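Local coordinates for oxidized polyvinyl alcohol hydrolase (Sphingopyxis, PDB 3WLA), which hydrolyses the beta-diketone groups of oxidized polyvinyl alcohol, the second step in degrading this polymer, and also cleaves 4,6-nonanedione, at residues G108-P113 against E188-K193; V199-T204 against L251-D256. All blocks are in the same frame, centred on the assembly; numbering follows the deposited sequence.

Read from the N terminus, the chain opens contact 1 at 108-113, in the long loop between strand 81-85 and helix 133-145, and closes it at 188-193, just after strand 181-185. Contact 2 opens a few residues later at 199-204, where helix 201-210 begins, and closes at 251-256, the end of a small two-stranded hairpin that leads into helix 257-269. The two closures follow in series, neither nesting nor crossing. They nevertheless meet in space: Glu188 OE2 lies 2.8 Å from Ser255 OG, a probable hydrogen bond. Together they tie three connections of an alpha/beta-hydrolase, those after strands 81-85, 181-185 and 232-238, into one flank beside the probable nucleophile, Ser162.

Contact 1 of 2, residues G108-P113 against E188-K193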
loop_
_atom_site.group_PDB
_atom_site.type_symbol
_atom_site.label_atom_id
_atom_site.label_comp_id
_atom_site.label_asym_id
_atom_site.label_seq_id
_atom_site.Cartn_x
_atom_site.Cartn_y
_atom_site.Cartn_z
ATOM N N GLY A 108 -11.846 16.231 2.895
ATOM C CA GLY A 108 -10.440 16.490 2.620
ATOM C C GLY A 108 -9.697 15.401 1.932
ATOM O O GLY A 108 -8.538 15.590 1.605
ATOM N N TRP A 109 -10.376 14.278 1.682
ATOM C CA TRP A 109 -9.783 13.131 0.994
ATOM C C TRP A 109 -10.240 13.010 -0.463
ATOM O O TRP A 109 -11.355 13.403 -0.813
ATOM C CB TRP A 109 -10.133 11.844 1.763
ATOM C CG TRP A 109 -9.554 11.878 3.169
ATOM C CD1 TRP A 109 -10.245 12.051 4.355
ATOM C CD2 TRP A 109 -8.157 11.828 3.515
ATOM N NE1 TRP A 109 -9.337 12.111 5.409
ATOM C CE2 TRP A 109 -8.062 11.977 4.918
ATOM C CE3 TRP A 109 -6.979 11.662 2.771
ATOM C CZ2 TRP A 109 -6.826 11.966 5.591
ATOM C CZ3 TRP A 109 -5.747 11.642 3.427
ATOM C CH2 TRP A 109 -5.676 11.794 4.830
ATOM N N THR A 110 -9.379 12.448 -1.298
ATOM C CA THR A 110 -9.683 12.249 -2.713
ATOM C C THR A 110 -10.683 11.091 -3.017
ATOM O O THR A 110 -11.664 11.285 -3.731
ATOM C CB THR A 110 -8.394 11.974 -3.533
ATOM O OG1 THR A 110 -7.424 13.040 -3.324
ATOM C CG2 THR A 110 -8.749 11.867 -5.029
ATOM N N TRP A 111 -10.441 9.905 -2.448
ATOM C CA TRP A 111 -11.266 8.725 -2.752
ATOM C C TRP A 111 -11.669 8.147 -1.400
ATOM O O TRP A 111 -10.870 8.127 -0.449
ATOM C CB TRP A 111 -10.402 7.713 -3.559
ATOM C CG TRP A 111 -11.144 6.691 -4.409
ATOM C CD1 TRP A 111 -11.036 5.281 -4.370
ATOM C CD2 TRP A 111 -12.039 6.982 -5.476
ATOM N NE1 TRP A 111 -11.807 4.723 -5.357
ATOM C CE2 TRP A 111 -12.436 5.731 -6.049
ATOM C CE3 TRP A 111 -12.553 8.183 -6.016
ATOM C CZ2 TRP A 111 -13.327 5.663 -7.135
ATOM C CZ3 TRP A 111 -13.433 8.105 -7.099
ATOM C CH2 TRP A 111 -13.807 6.867 -7.640
ATOM N N ASN A 112 -12.900 7.665 -1.325
ATOM C CA ASN A 112 -13.404 7.188 -0.075
ATOM C C ASN A 112 -12.839 5.890 0.564
ATOM O O ASN A 112 -12.782 5.798 1.772
ATOM C CB ASN A 112 -14.935 7.058 -0.168
ATOM C CG ASN A 112 -15.615 7.136 1.201
ATOM O OD1 ASN A 112 -15.162 7.855 2.065
ATOM N ND2 ASN A 112 -16.702 6.430 1.378
ATOM N N PRO A 113 -12.450 4.882 -0.219
ATOM C CA PRO A 113 -11.955 3.682 0.506
ATOM C C PRO A 113 -10.900 3.831 1.605
ATOM O O PRO A 113 -11.025 3.233 2.696
ATOM C CB PRO A 113 -11.467 2.770 -0.616
ATOM C CG PRO A 113 -12.334 3.151 -1.793
ATOM C CD PRO A 113 -12.380 4.694 -1.674
ATOM N N GLU A 188 -2.398 4.762 -6.775
ATOM C CA GLU A 188 -2.371 6.089 -7.364
ATOM C C GLU A 188 -1.223 6.895 -6.754
ATOM O O GLU A 188 -0.703 6.552 -5.701
ATOM C CB GLU A 188 -3.650 6.827 -7.070
ATOM C CG GLU A 188 -4.624 6.977 -8.259
ATOM C CD GLU A 188 -4.169 8.000 -9.336
ATOM O OE1 GLU A 188 -3.179 8.774 -9.106
ATOM O OE2 GLU A 188 -4.812 8.001 -10.412
ATOM N N TRP A 189 -0.866 7.981 -7.412
ATOM C CA TRP A 189 0.176 8.888 -6.898
ATOM C C TRP A 189 -0.431 10.299 -6.789
ATOM O O TRP A 189 0.105 11.209 -6.066
ATOM C CB TRP A 189 1.401 8.895 -7.847
ATOM C CG TRP A 189 2.592 9.629 -7.268
ATOM C CD1 TRP A 189 3.081 10.864 -7.655
ATOM C CD2 TRP A 189 3.459 9.146 -6.263
ATOM N NE1 TRP A 189 4.223 11.152 -6.935
ATOM C CE2 TRP A 189 4.475 10.112 -6.077
ATOM C CE3 TRP A 189 3.493 7.970 -5.499
ATOM C CZ2 TRP A 189 5.506 9.938 -5.156
ATOM C CZ3 TRP A 189 4.530 7.788 -4.583
ATOM C CH2 TRP A 189 5.517 8.765 -4.417
ATOM N N TYR A 190 -1.588 10.463 -7.446
ATOM C CA TYR A 190 -2.300 11.737 -7.537
ATOM C C TYR A 190 -1.255 12.794 -7.906
ATOM O O TYR A 190 -1.030 13.744 -7.184
ATOM C CB TYR A 190 -2.949 12.109 -6.204
ATOM C CG TYR A 190 -3.906 11.074 -5.687
ATOM C CD1 TYR A 190 -4.949 10.585 -6.482
ATOM C CD2 TYR A 190 -3.799 10.594 -4.357
ATOM C CE1 TYR A 190 -5.868 9.643 -5.961
ATOM C CE2 TYR A 190 -4.712 9.666 -3.842
ATOM C CZ TYR A 190 -5.736 9.204 -4.641
ATOM O OH TYR A 190 -6.665 8.359 -4.095
ATOM N N SER A 191 -0.577 12.601 -9.025
ATOM C CA SER A 191 0.452 13.555 -9.405
ATOM C C SER A 191 -0.028 14.969 -9.522
ATOM O O SER A 191 -1.145 15.229 -9.964
ATOM C CB SER A 191 1.105 13.141 -10.703
ATOM O OG SER A 191 1.464 11.795 -10.604
ATOM N N THR A 192 0.816 15.903 -9.068
ATOM C CA THR A 192 0.485 17.317 -9.164
ATOM C C THR A 192 1.659 18.064 -9.817
ATOM O O THR A 192 2.705 17.484 -10.111
ATOM C CB THR A 192 0.315 17.961 -7.807
ATOM O OG1 THR A 192 1.594 17.994 -7.156
ATOM C CG2 THR A 192 -0.653 17.197 -6.963
ATOM N N LYS A 193 1.458 19.357 -10.042
ATOM C CA LYS A 193 2.547 20.174 -10.579
ATOM C C LYS A 193 3.477 20.419 -9.390
ATOM O O LYS A 193 3.106 20.167 -8.230
ATOM C CB LYS A 193 2.022 21.492 -11.111
ATOM C CG LYS A 193 1.351 21.404 -12.459
ATOM C CD LYS A 193 0.761 22.779 -12.734
ATOM C CE LYS A 193 -0.126 22.811 -13.976
ATOM N NZ LYS A 193 0.684 22.159 -15.048
#
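Tyr190 reaches from 188-193 towards Thr110, whose side chain comes from the opposite direction, and the pair illustrates how one aromatic ring can join two distant loops without a hydrogen bond between residues 108-113 and 188-193. The first step out of its CB sets the course: CG lies anti to the carbonyl carbon (chi1 -57°), which sends the ring towards 108-113. There it is sandwiched. Over the centre of one face sits Thr110 OG1, 4.3 Å above the plane, while Glu188 CB covers the opposite face nearer the rim. That hydroxyl is engaged elsewhere, giving its hydrogen to Gly117 O and receiving one from Arg219 NH2, so it meets the ring without a bond to it. Further out, CE1 touches the methyl CG2 of Thr110 at 3.8 Å, and CZ lies 4.0 Å from Thr110 CB. In this alpha/beta-hydrolase both loops leave the C-terminal ends of strands parallel to 155-161, the strand that runs into Ser162, the probable nucleophile. At the tip, Tyr190 OH packs 3.8 Å from Trp111 CB and is hydrogen-bonded to Asp116 OD1, just beyond in the first loop. An alanine in place of Tyr190 is likely to leave Asp116 without this partner and to open a gap between Thr110 and Glu188. From its CB the indole of Trp111 turns away from Tyr190, its NE1 bonded to Thr56 OG1 and its side chain about 6 Å from that of Ser162. The base of the tyrosine is steadied by Glu188 OE1, which accepts two backbone bonds: from Tyr190 N at 2.9 Å, nearly along the C-O axis, and from Trp189 N at 3.0 Å, on the anti side and 27° out of the carboxylate plane.

Contact 2 of 2, residues V199-T204 against L251-D256; sequences VPFQET and LGLCSD
Phe201, at the first turn of helix 201-210, lays one face of its ring over the backbone of Leu253 and Cys254, with Cys254 CA 4.3 Å above the ring centre. A chi1 of 172° carries CG away from its own backbone N and out towards strand 253-256. Leu253 O lies over the same face, 3.6 Å from Phe201 CD2, and CD1 comes within 3.4 Å of Cys254 O, whereas Asp256 N approaches CE1 at the edge, near the ring plane. Leu253 crosses the phenyl at about a right angle, its CG 3.7 Å from Phe201 CE2. Asp256 CB rests 3.9 Å from Phe201 CZ, and with CG anti to the backbone N (chi1 175°) the carboxylate leads away from the ring. The strand carries a classic beta bulge, Cys254 and Ser255 both facing Trp245 of strand 244-246. Asp256 then N-caps helix 257-269 through OD1 to Arg258 N, and OD2 forms a salt bridge with Arg205 of the helix that bears Phe201. With no hydrogen bond between the two segments, their cohesion probably comes mostly from van der Waals contact of ring, peptide and leucine, with the Asp256-Arg205 charge pair beside it.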
loop_
_atom_site.group_PDB
_atom_site.type_symbol
_atom_site.label_atom_id
_atom_site.label_comp_id
_atom_site.label_asym_id
_atom_site.label_seq_id
_atom_site.Cartn_x
_atom_site.Cartn_y
_atom_site.Cartn_z
ATOM N N VAL A 199 -4.090 19.315 -12.030
ATOM C CA VAL A 199 -4.753 19.594 -13.305
ATOM C C VAL A 199 -5.455 18.246 -13.577
ATOM O O VAL A 199 -5.042 17.201 -13.036
ATOM C CB VAL A 199 -3.781 20.011 -14.419
ATOM C CG1 VAL A 199 -3.215 21.396 -14.071
ATOM C CG2 VAL A 199 -2.647 18.991 -14.577
ATOM N N PRO A 200 -6.531 18.258 -14.391
ATOM C CA PRO A 200 -7.323 17.066 -14.724
ATOM C C PRO A 200 -6.554 15.852 -15.175
ATOM O O PRO A 200 -5.386 15.937 -15.549
ATOM C CB PRO A 200 -8.299 17.586 -15.777
ATOM C CG PRO A 200 -7.473 18.634 -16.482
ATOM C CD PRO A 200 -6.902 19.371 -15.274
ATOM N N PHE A 201 -7.238 14.712 -15.140
ATOM C CA PHE A 201 -6.665 13.436 -15.512
ATOM C C PHE A 201 -5.873 13.430 -16.814
ATOM O O PHE A 201 -4.735 12.984 -16.845
ATOM C CB PHE A 201 -7.777 12.383 -15.618
ATOM C CG PHE A 201 -7.321 11.078 -16.183
ATOM C CD1 PHE A 201 -6.455 10.254 -15.465
ATOM C CD2 PHE A 201 -7.780 10.654 -17.418
ATOM C CE1 PHE A 201 -6.060 9.017 -15.973
ATOM C CE2 PHE A 201 -7.405 9.422 -17.945
ATOM C CZ PHE A 201 -6.537 8.587 -17.220
ATOM N N GLN A 202 -6.480 13.912 -17.891
ATOM C CA GLN A 202 -5.839 13.867 -19.202
ATOM C C GLN A 202 -4.505 14.621 -19.276
ATOM O O GLN A 202 -3.514 14.110 -19.807
ATOM C CB GLN A 202 -6.822 14.390 -20.276
ATOM C CG GLN A 202 -6.937 13.503 -21.508
ATOM C CD GLN A 202 -7.552 12.123 -21.201
ATOM O OE1 GLN A 202 -6.976 11.068 -21.570
ATOM N NE2 GLN A 202 -8.721 12.121 -20.521
ATOM N N GLU A 203 -4.515 15.853 -18.788
ATOM C CA GLU A 203 -3.320 16.687 -18.760
ATOM C C GLU A 203 -2.289 15.988 -17.850
ATOM O O GLU A 203 -1.100 15.910 -18.169
ATOM C CB GLU A 203 -3.671 18.078 -18.200
ATOM C CG GLU A 203 -2.587 19.180 -18.561
ATOM C CD GLU A 203 -2.765 20.559 -17.828
ATOM O OE1 GLU A 203 -3.891 21.148 -17.872
ATOM O OE2 GLU A 203 -1.767 21.065 -17.226
ATOM N N THR A 204 -2.762 15.449 -16.720
ATOM C CA THR A 204 -1.860 14.778 -15.782
ATOM C C THR A 204 -1.174 13.629 -16.449
ATOM O O THR A 204 0.032 13.482 -16.282
ATOM C CB THR A 204 -2.570 14.291 -14.512
ATOM O OG1 THR A 204 -3.013 15.421 -13.783
ATOM C CG2 THR A 204 -1.609 13.535 -13.601
ATOM N N LEU A 251 -17.920 9.673 -15.286
ATOM C CA LEU A 251 -16.494 9.784 -14.958
ATOM C C LEU A 251 -15.574 9.095 -15.943
ATOM O O LEU A 251 -14.488 9.620 -16.305
ATOM C CB LEU A 251 -16.218 9.175 -13.579
ATOM C CG LEU A 251 -16.102 10.145 -12.456
ATOM C CD1 LEU A 251 -15.635 9.396 -11.205
ATOM C CD2 LEU A 251 -15.058 11.212 -12.856
ATOM N N GLY A 252 -15.976 7.897 -16.346
ATOM C CA GLY A 252 -15.165 7.130 -17.268
ATOM C C GLY A 252 -13.778 6.732 -16.727
ATOM O O GLY A 252 -13.597 6.325 -15.570
ATOM N N LEU A 253 -12.794 6.816 -17.612
ATOM C CA LEU A 253 -11.437 6.486 -17.253
ATOM C C LEU A 253 -10.904 7.557 -16.325
ATOM O O LEU A 253 -10.728 8.702 -16.723
ATOM C CB LEU A 253 -10.593 6.459 -18.513
ATOM C CG LEU A 253 -9.105 6.183 -18.315
ATOM C CD1 LEU A 253 -8.856 4.803 -17.586
ATOM C CD2 LEU A 253 -8.495 6.168 -19.693
ATOM N N CYS A 254 -10.666 7.236 -15.077
ATOM C CA CYS A 254 -10.111 8.281 -14.247
ATOM C C CYS A 254 -8.751 8.012 -13.587
ATOM O O CYS A 254 -8.250 8.896 -12.924
ATOM C CB CYS A 254 -11.136 8.761 -13.238
ATOM S SG CYS A 254 -12.029 7.466 -12.465
ATOM N N SER A 255 -8.195 6.801 -13.704
ATOM C CA SER A 255 -6.848 6.529 -13.209
ATOM C C SER A 255 -6.160 5.611 -14.219
ATOM O O SER A 255 -6.761 4.630 -14.695
ATOM C CB SER A 255 -6.834 5.787 -11.877
ATOM O OG SER A 255 -7.211 6.637 -10.829
ATOM N N ASP A 256 -4.917 5.935 -14.553
ATOM C CA ASP A 256 -4.131 5.109 -15.451
ATOM C C ASP A 256 -2.891 4.798 -14.615
ATOM O O ASP A 256 -2.128 5.696 -14.270
ATOM C CB ASP A 256 -3.769 5.934 -16.670
ATOM C CG ASP A 256 -2.840 5.200 -17.626
ATOM O OD1 ASP A 256 -2.180 4.208 -17.289
ATOM O OD2 ASP A 256 -2.758 5.674 -18.748
#